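PDB 4N0L: predicted component of a thermophile-specific DNA repair system, contains a RAMP domain from Methanopyrus kandleri, which binds RNA as the Csm3 subunit of the type III-A CRISPR system, carries a zinc ion and may act as an endonuclease. Local coordinates for residues His86-Val91 and Pro107-Asn112; Asn185-Arg190 and Arg217-Ser222. One frame throughout, in Å; residues are numbered along the deposited sequence.

Contact 1 of 2, residues His86-Val91 and Pro107-Asn112; sequences HECGFV and PPWLEN. With ZN (zinc ion), chain C.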
loop_
_atom_site.group_PDB
_atom_site.type_symbol
_atom_site.label_atom_id
_atom_site.label_comp_id
_atom_site.label_asym_id
_atom_site.label_seq_id
_atom_site.Cartn_x
_atom_site.Cartn_y
_atom_site.Cartn_z
ATOM N N HIS A 86 -0.676 0.923 14.005
ATOM C CA HIS A 86 0.452 1.717 14.474
ATOM C C HIS A 86 0.413 3.079 13.809
ATOM O O HIS A 86 0.339 3.176 12.584
ATOM C CB HIS A 86 1.789 1.030 14.180
ATOM C CG HIS A 86 2.957 1.972 14.133
ATOM N ND1 HIS A 86 3.781 2.189 15.214
ATOM C CD2 HIS A 86 3.444 2.743 13.128
ATOM C CE1 HIS A 86 4.721 3.060 14.884
ATOM N NE2 HIS A 86 4.538 3.410 13.624
ATOM N N GLU A 87 0.444 4.131 14.618
ATOM C CA GLU A 87 0.529 5.484 14.089
ATOM C C GLU A 87 1.511 6.317 14.900
ATOM O O GLU A 87 1.371 6.443 16.116
ATOM C CB GLU A 87 -0.850 6.145 14.079
ATOM C CG GLU A 87 -1.807 5.567 13.053
ATOM C CD GLU A 87 -3.191 6.170 13.147
ATOM O OE1 GLU A 87 -3.888 5.910 14.150
ATOM O OE2 GLU A 87 -3.584 6.904 12.217
ATOM N N CYS A 88 2.509 6.877 14.224
ATOM C CA CYS A 88 3.463 7.767 14.876
ATOM C C CYS A 88 3.673 9.004 14.014
ATOM O O CYS A 88 3.229 9.052 12.866
ATOM C CB CYS A 88 4.795 7.063 15.131
ATOM S SG CYS A 88 5.840 6.887 13.668
ATOM N N GLY A 89 4.358 10.001 14.565
ATOM C CA GLY A 89 4.576 11.241 13.847
ATOM C C GLY A 89 5.972 11.354 13.270
ATOM O O GLY A 89 6.324 12.374 12.683
ATOM N N PHE A 90 6.770 10.303 13.425
ATOM C CA PHE A 90 8.121 10.289 12.873
ATOM C C PHE A 90 8.062 10.063 11.364
ATOM O O PHE A 90 8.551 9.050 10.858
ATOM C CB PHE A 90 8.967 9.201 13.536
ATOM C CG PHE A 90 9.233 9.438 14.995
ATOM C CD1 PHE A 90 10.265 10.270 15.401
ATOM C CD2 PHE A 90 8.456 8.821 15.964
ATOM C CE1 PHE A 90 10.514 10.487 16.747
ATOM C CE2 PHE A 90 8.699 9.035 17.313
ATOM C CZ PHE A 90 9.729 9.867 17.704
ATOM N N VAL A 91 7.474 11.018 10.646
ATOM C CA VAL A 91 7.158 10.826 9.235
ATOM C C VAL A 91 8.095 11.590 8.301
ATOM O O VAL A 91 8.124 11.339 7.097
ATOM C CB VAL A 91 5.711 11.256 8.940
ATOM C CG1 VAL A 91 4.734 10.297 9.600
ATOM C CG2 VAL A 91 5.471 12.677 9.421
ATOM N N PRO A 107 13.628 4.911 18.920
ATOM C CA PRO A 107 12.484 4.017 18.715
ATOM C C PRO A 107 12.835 2.963 17.671
ATOM O O PRO A 107 13.301 3.318 16.590
ATOM C CB PRO A 107 11.382 4.956 18.218
ATOM C CG PRO A 107 11.763 6.302 18.747
ATOM C CD PRO A 107 13.263 6.332 18.783
ATOM N N PRO A 108 12.624 1.678 17.993
ATOM C CA PRO A 108 13.171 0.587 17.178
ATOM C C PRO A 108 12.505 0.428 15.809
ATOM O O PRO A 108 13.036 -0.295 14.966
ATOM C CB PRO A 108 12.917 -0.649 18.047
ATOM C CG PRO A 108 11.731 -0.289 18.865
ATOM C CD PRO A 108 11.857 1.179 19.148
ATOM N N TRP A 109 11.377 1.096 15.586
ATOM C CA TRP A 109 10.666 0.980 14.317
ATOM C C TRP A 109 11.088 2.081 13.353
ATOM O O TRP A 109 10.454 2.290 12.318
ATOM C CB TRP A 109 9.152 1.035 14.532
ATOM C CG TRP A 109 8.670 2.353 15.052
ATOM C CD1 TRP A 109 8.338 3.453 14.315
ATOM C CD2 TRP A 109 8.450 2.708 16.423
ATOM N NE1 TRP A 109 7.934 4.474 15.142
ATOM C CE2 TRP A 109 7.994 4.041 16.440
ATOM C CE3 TRP A 109 8.601 2.029 17.636
ATOM C CZ2 TRP A 109 7.684 4.707 17.624
ATOM C CZ3 TRP A 109 8.293 2.693 18.809
ATOM C CH2 TRP A 109 7.840 4.018 18.795
ATOM N N LEU A 110 12.157 2.787 13.701
ATOM C CA LEU A 110 12.638 3.884 12.874
ATOM C C LEU A 110 13.776 3.424 11.962
ATOM O O LEU A 110 14.578 2.572 12.344
ATOM C CB LEU A 110 13.101 5.044 13.761
ATOM C CG LEU A 110 12.001 5.948 14.326
ATOM C CD1 LEU A 110 12.588 7.234 14.897
ATOM C CD2 LEU A 110 10.952 6.252 13.273
ATOM N N GLU A 111 13.832 3.975 10.753
ATOM C CA GLU A 111 14.951 3.729 9.845
ATOM C C GLU A 111 15.422 5.044 9.237
ATOM O O GLU A 111 14.651 5.732 8.565
ATOM C CB GLU A 111 14.565 2.742 8.740
ATOM C CG GLU A 111 15.735 2.335 7.852
ATOM C CD GLU A 111 15.378 1.238 6.866
ATOM O OE1 GLU A 111 14.561 1.499 5.957
ATOM O OE2 GLU A 111 15.915 0.117 6.999
ATOM N N ASN A 112 16.690 5.377 9.468
ATOM C CA ASN A 112 17.238 6.686 9.117
ATOM C C ASN A 112 16.349 7.833 9.597
ATOM O O ASN A 112 16.142 8.816 8.884
ATOM C CB ASN A 112 17.458 6.790 7.604
ATOM C CG ASN A 112 18.380 5.707 7.074
ATOM O OD1 ASN A 112 19.341 5.315 7.733
ATOM N ND2 ASN A 112 18.089 5.221 5.872
HETATM ZN ZN ZN C . 4.948 5.010 12.419
#
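Trp109 meets the zinc ligands His86 and Cys88 with the five-membered part of its indole. CB leads to Trp109 CG, which lies 4.0 Å from His86 CE1; CD1 faces both CE1 and NE2 of that imidazole, and Trp109 NE1 comes within 3.5 Å of His86 CE1. The histidine thus presents its CE1 edge to one indole face in a T-shaped pair, planes at 73°, while CB of Pro107 lies against the opposite face. Trp109 NE1 also makes a weak, bent hydrogen bond of 3.5 Å to Cys88 SG, the sulfur lying at the indole edge. Farther out, CZ2 lies loosely beside Cys88 CB and Phe90 CE2.

The same imidazole binds zinc through His86 NE2 at 2.0 Å, and its ND1 is hydrogen-bonded to the carbonyl O of Phe77, so the ring is held at both nitrogens. Cys88 SG sits 2.4 Å from the metal and takes a second weak bond from Phe90 N; two N-H groups facing the thiolate would be expected to temper its charge. Cys115 and Cys118 complete the site of three cysteines and one histidine.

Beyond the metal, Leu110 crosses Phe90 at about a right angle: Leu110 CD2 packs on Phe90 CB at 3.6 Å, and CD1 makes a CH-pi contact over one ring face. With CG of Phe90 anti to its carbonyl carbon (chi1 -66°), the ring brings Phe90 CZ to 4.2 Å from Pro107 CG.

Both segments are loops flanking helix 93-99. Helix 74-78 adds Val76 and Phe77 against Trp109, helix 116-121 places Val117 on His86, and Trp66 of helix 51-69 bonds to the Trp109 carbonyl.

Contact 2 of 2, residues Asn185-Arg190 and Arg217-Ser222; sequences NDVFER and RVPKGS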
loop_
_atom_site.group_PDB
_atom_site.type_symbol
_atom_site.label_atom_id
_atom_site.label_comp_id
_atom_site.label_asym_id
_atom_site.label_seq_id
_atom_site.Cartn_x
_atom_site.Cartn_y
_atom_site.Cartn_z
ATOM N N ASN A 185 -16.058 -9.745 -20.317
ATOM C CA ASN A 185 -16.442 -10.385 -21.571
ATOM C C ASN A 185 -16.089 -11.871 -21.648
ATOM O O ASN A 185 -16.722 -12.626 -22.387
ATOM C CB ASN A 185 -15.799 -9.654 -22.752
ATOM C CG ASN A 185 -16.409 -8.288 -22.995
ATOM O OD1 ASN A 185 -17.269 -7.834 -22.239
ATOM N ND2 ASN A 185 -15.967 -7.624 -24.058
ATOM N N ASP A 186 -15.073 -12.289 -20.900
ATOM C CA ASP A 186 -14.578 -13.660 -21.004
ATOM C C ASP A 186 -14.756 -14.448 -19.706
ATOM O O ASP A 186 -15.502 -15.424 -19.672
ATOM C CB ASP A 186 -13.104 -13.657 -21.425
ATOM C CG ASP A 186 -12.554 -15.052 -21.655
ATOM O OD1 ASP A 186 -11.907 -15.266 -22.701
ATOM O OD2 ASP A 186 -12.757 -15.933 -20.791
ATOM N N VAL A 187 -14.064 -14.033 -18.646
ATOM C CA VAL A 187 -14.076 -14.783 -17.391
ATOM C C VAL A 187 -15.465 -14.844 -16.761
ATOM O O VAL A 187 -15.945 -15.921 -16.397
ATOM C CB VAL A 187 -13.098 -14.181 -16.369
ATOM C CG1 VAL A 187 -13.136 -14.980 -15.073
ATOM C CG2 VAL A 187 -11.690 -14.164 -16.934
ATOM N N PHE A 188 -16.111 -13.689 -16.640
ATOM C CA PHE A 188 -17.451 -13.622 -16.070
ATOM C C PHE A 188 -18.447 -14.350 -16.964
ATOM O O PHE A 188 -19.355 -15.026 -16.480
ATOM C CB PHE A 188 -17.891 -12.168 -15.872
ATOM C CG PHE A 188 -17.248 -11.486 -14.693
ATOM C CD1 PHE A 188 -16.375 -12.171 -13.861
ATOM C CD2 PHE A 188 -17.520 -10.155 -14.417
ATOM C CE1 PHE A 188 -15.790 -11.545 -12.779
ATOM C CE2 PHE A 188 -16.935 -9.519 -13.337
ATOM C CZ PHE A 188 -16.069 -10.214 -12.516
ATOM N N GLU A 189 -18.270 -14.205 -18.273
ATOM C CA GLU A 189 -19.186 -14.792 -19.239
ATOM C C GLU A 189 -19.076 -16.318 -19.260
ATOM O O GLU A 189 -20.086 -17.018 -19.328
ATOM C CB GLU A 189 -18.920 -14.218 -20.628
ATOM C CG GLU A 189 -20.141 -14.182 -21.525
ATOM C CD GLU A 189 -21.238 -13.290 -20.966
ATOM O OE1 GLU A 189 -21.007 -12.067 -20.843
ATOM O OE2 GLU A 189 -22.332 -13.807 -20.658
ATOM N N ARG A 190 -17.846 -16.826 -19.196
ATOM C CA ARG A 190 -17.598 -18.267 -19.161
ATOM C C ARG A 190 -18.278 -18.937 -17.974
ATOM O O ARG A 190 -18.731 -20.077 -18.071
ATOM C CB ARG A 190 -16.096 -18.553 -19.099
ATOM C CG ARG A 190 -15.377 -18.614 -20.438
ATOM C CD ARG A 190 -13.952 -19.128 -20.240
ATOM N NE ARG A 190 -13.049 -18.721 -21.316
ATOM C CZ ARG A 190 -13.037 -19.265 -22.529
ATOM N N ARG A 217 -20.636 -15.090 -7.270
ATOM C CA ARG A 217 -19.251 -15.120 -6.829
ATOM C C ARG A 217 -18.334 -14.543 -7.896
ATOM O O ARG A 217 -18.730 -14.403 -9.052
ATOM C CB ARG A 217 -18.850 -16.553 -6.509
ATOM C CG ARG A 217 -19.540 -17.120 -5.295
ATOM C CD ARG A 217 -19.084 -18.536 -5.055
ATOM N NE ARG A 217 -17.674 -18.603 -4.701
ATOM C CZ ARG A 217 -17.212 -18.382 -3.477
ATOM N NH1 ARG A 217 -18.055 -18.066 -2.503
ATOM N NH2 ARG A 217 -15.913 -18.467 -3.231
ATOM N N VAL A 218 -17.116 -14.191 -7.504
ATOM C CA VAL A 218 -16.110 -13.755 -8.465
ATOM C C VAL A 218 -15.223 -14.948 -8.815
ATOM O O VAL A 218 -14.524 -15.469 -7.951
ATOM C CB VAL A 218 -15.249 -12.608 -7.907
ATOM C CG1 VAL A 218 -14.283 -12.108 -8.966
ATOM C CG2 VAL A 218 -16.135 -11.478 -7.423
ATOM N N PRO A 219 -15.260 -15.395 -10.080
ATOM C CA PRO A 219 -14.518 -16.597 -10.485
ATOM C C PRO A 219 -13.009 -16.447 -10.346
ATOM O O PRO A 219 -12.479 -15.342 -10.454
ATOM C CB PRO A 219 -14.898 -16.776 -11.959
ATOM C CG PRO A 219 -16.144 -15.981 -12.144
ATOM C CD PRO A 219 -16.062 -14.840 -11.183
ATOM N N LYS A 220 -12.332 -17.562 -10.097
ATOM C CA LYS A 220 -10.876 -17.595 -10.089
ATOM C C LYS A 220 -10.359 -17.206 -11.474
ATOM O O LYS A 220 -10.942 -17.589 -12.485
ATOM C CB LYS A 220 -10.384 -18.987 -9.678
ATOM C CG LYS A 220 -9.017 -19.373 -10.195
ATOM C CD LYS A 220 -8.670 -20.792 -9.791
ATOM C CE LYS A 220 -7.344 -21.221 -10.389
ATOM N NZ LYS A 220 -6.863 -22.504 -9.808
ATOM N N GLY A 221 -9.283 -16.428 -11.519
ATOM C CA GLY A 221 -8.739 -15.964 -12.782
ATOM C C GLY A 221 -9.238 -14.586 -13.174
ATOM O O GLY A 221 -8.772 -14.004 -14.154
ATOM N N SER A 222 -10.191 -14.065 -12.405
ATOM C CA SER A 222 -10.714 -12.721 -12.635
ATOM C C SER A 222 -9.613 -11.684 -12.478
ATOM O O SER A 222 -8.667 -11.876 -11.711
ATOM C CB SER A 222 -11.859 -12.411 -11.672
ATOM O OG SER A 222 -12.948 -13.293 -11.879
#
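Val187 sets its CG1 methyl on the turn formed by Pro219 to Ser222, 3.6 Å from Ser222 OG and 4.0 Å from Pro219 CB. CG1 stands anti to the backbone N (chi1 180°), which directs it at the proline and serine, while CG2 lies beside the carbonyl O of Gly221.

One residue on, Phe188 brings the CD1-CE1 side of its ring to the same turn. Phe188 CE1 is 3.7 Å from Pro219 CD, and the two side chains cross at about a right angle. At the ring edge, near its plane, Phe188 CE1 also meets Ser222 OG at 3.5 Å and CG1 of Val218 at 4.1 Å.

Between these apolar groups the serine hydroxyl is satisfied within its own turn: Ser222 OG donates to the carbonyl O of Pro219 at 2.5 Å, with the donor tilted 24° from the carbonyl plane. Ser222 N reaches that oxygen from the same face, so two bonds from one residue fasten the turn.

Tyr46 and Pro47 also touch Phe188, and Thr183 of the helix touches both Phe188 and Ser222. The geometry is that of a type II beta turn, with Gly221 at its positive-phi position. It lies between short strand 217-218 and strand 223-231 of the main antiparallel sheet of the RRM-like fold, with helix 181-191 packed on it.

Contacts 1 and 2 lie on opposite sides of the chain's centre, with their own centres 42 Å apart and their nearest atoms about 29 Å apart. Both segments of contact 1 come earlier in the chain than either segment of contact 2. Zinc belongs to contact 1 alone: it draws on His86-Val91 directly, whereas 107-112 contributes Trp109 as a second-shell residue beside two of the ligands. Contact 2 lies away from that site and joins a helix to a turn leading into the main sheet. The first contact is wholly buried and organised around a metal; the second is partly buried and mainly apolar. Both belong to the RAMP superfamily part of the protein.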